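PDB 4EWT: peptidase, M20/M25/M40 family from Staphylococcus aureus, which probably hydrolyses amide bonds of N-acylated amino acids or related substrates with a two-manganese active site, as an amidohydrolase of the M20 peptidase family. Local coordinates for residues D207-V210 and A211-F215. Numbering follows the deposited sequence.
Sequences DAIV and AGSYF
A211 N donates to D207 O (3.2 Å), and G212, S213 and Y214 follow with i to i-4 backbone bonds to A208, I209 and V210 in the first turns of an alpha-helix. D207 is the N-cap of this helix, 208-226, which packs on the antiparallel sheet of the domain remote from the manganese site. D207 OD1 accepts from V210 N at 3.3 Å. The bond is nearly straight, but V210 N lies well above the carboxylate plane. A weaker bond from I209 N reaches the same oxygen. The cap thus gives the V210 amide a partner, and the I209 amide a weaker one. The other oxygen, OD2, forms a salt bridge with R225 of the third subunit, so the cap also belongs to an interface.

I209 O takes two bonds from S213. S213 N is 2.8 Å from I209 O, and S213 OG is 3.0 Å from the same oxygen, on the opposite face of its carbonyl plane. OG can reach back because chi1 of -72° sets it beside its own backbone N and anti to the carbonyl carbon. This bond uses the hydroxyl as a donor within the helix.

V210 and Y214 run alongside each other one turn apart. V210 CG1 is anti to its own N (chi1 160°), and this branch touches the ring of Y214 at CD2, 3.7 Å away, and at CE2. Beyond the pair, Y214 OH is hydrogen-bonded to T217 O of the third subunit. Y214 also packs on Y214 of the third and fourth subunits. Within the helix, V210 O lies in the ring plane at its edge, 3.2 Å from Y214 CD2.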
loop_
_atom_site.group_PDB
_atom_site.type_symbol
_atom_site.label_atom_id
_atom_site.label_comp_id
_atom_site.label_asym_id
_atom_site.label_seq_id
_atom_site.Cartn_x
_atom_site.Cartn_y
_atom_site.Cartn_z
ATOM N N ASP A 207 -5.588 15.110 -1.245
ATOM C CA ASP A 207 -4.473 14.958 -0.314
ATOM C C ASP A 207 -3.189 14.524 -1.046
ATOM O O ASP A 207 -3.097 13.408 -1.525
ATOM C CB ASP A 207 -4.930 13.925 0.739
ATOM C CG ASP A 207 -4.099 13.927 1.991
ATOM O OD1 ASP A 207 -2.874 14.212 1.920
ATOM O OD2 ASP A 207 -4.682 13.605 3.065
ATOM N N ALA A 208 -2.204 15.408 -1.145
ATOM C CA ALA A 208 -0.954 15.035 -1.791
ATOM C C ALA A 208 -0.126 14.042 -0.961
ATOM O O ALA A 208 0.641 13.261 -1.514
ATOM C CB ALA A 208 -0.129 16.255 -2.140
ATOM N N ILE A 209 -0.269 14.077 0.357
ATOM C CA ILE A 209 0.505 13.149 1.200
ATOM C C ILE A 209 0.016 11.712 0.998
ATOM O O ILE A 209 0.814 10.812 0.851
ATOM C CB ILE A 209 0.532 13.581 2.691
ATOM C CG1 ILE A 209 1.487 14.775 2.835
ATOM C CG2 ILE A 209 0.958 12.402 3.618
ATOM C CD1 ILE A 209 1.386 15.534 4.160
ATOM N N VAL A 210 -1.296 11.508 1.019
ATOM C CA VAL A 210 -1.890 10.216 0.730
ATOM C C VAL A 210 -1.458 9.741 -0.674
ATOM O O VAL A 210 -0.997 8.619 -0.820
ATOM C CB VAL A 210 -3.435 10.298 0.856
ATOM C CG1 VAL A 210 -4.112 9.155 0.121
ATOM C CG2 VAL A 210 -3.865 10.379 2.327
ATOM N N ALA A 211 -1.552 10.595 -1.693
ATOM C CA ALA A 211 -1.175 10.167 -3.041
ATOM C C ALA A 211 0.306 9.802 -3.134
ATOM O O ALA A 211 0.662 8.805 -3.762
ATOM C CB ALA A 211 -1.516 11.270 -4.102
ATOM N N GLY A 212 1.153 10.641 -2.524
ATOM C CA GLY A 212 2.594 10.408 -2.534
ATOM C C GLY A 212 2.951 9.138 -1.769
ATOM O O GLY A 212 3.854 8.400 -2.178
ATOM N N SER A 213 2.227 8.881 -0.675
ATOM C CA SER A 213 2.435 7.663 0.129
ATOM C C SER A 213 2.012 6.411 -0.627
ATOM O O SER A 213 2.686 5.383 -0.537
ATOM C CB SER A 213 1.673 7.741 1.440
ATOM O OG SER A 213 2.317 8.686 2.293
ATOM N N TYR A 214 0.884 6.488 -1.347
ATOM C CA TYR A 214 0.475 5.367 -2.184
ATOM C C TYR A 214 1.492 5.162 -3.293
ATOM O O TYR A 214 1.862 4.028 -3.569
ATOM C CB TYR A 214 -0.962 5.505 -2.735
ATOM C CG TYR A 214 -2.024 4.991 -1.765
ATOM C CD1 TYR A 214 -2.405 3.631 -1.734
ATOM C CD2 TYR A 214 -2.638 5.861 -0.854
ATOM C CE1 TYR A 214 -3.400 3.162 -0.793
ATOM C CE2 TYR A 214 -3.623 5.412 0.066
ATOM C CZ TYR A 214 -3.999 4.080 0.100
ATOM O OH TYR A 214 -4.968 3.684 1.023
ATOM N N PHE A 215 1.970 6.243 -3.903
ATOM C CA PHE A 215 3.087 6.137 -4.842
ATOM C C PHE A 215 4.335 5.415 -4.307
ATOM O O PHE A 215 4.911 4.614 -5.034
ATOM C CB PHE A 215 3.510 7.510 -5.378
ATOM C CG PHE A 215 4.662 7.445 -6.352
ATOM C CD1 PHE A 215 4.446 7.094 -7.688
ATOM C CD2 PHE A 215 5.947 7.739 -5.943
ATOM C CE1 PHE A 215 5.499 7.029 -8.600
ATOM C CE2 PHE A 215 7.014 7.688 -6.858
ATOM C CZ PHE A 215 6.778 7.327 -8.192
#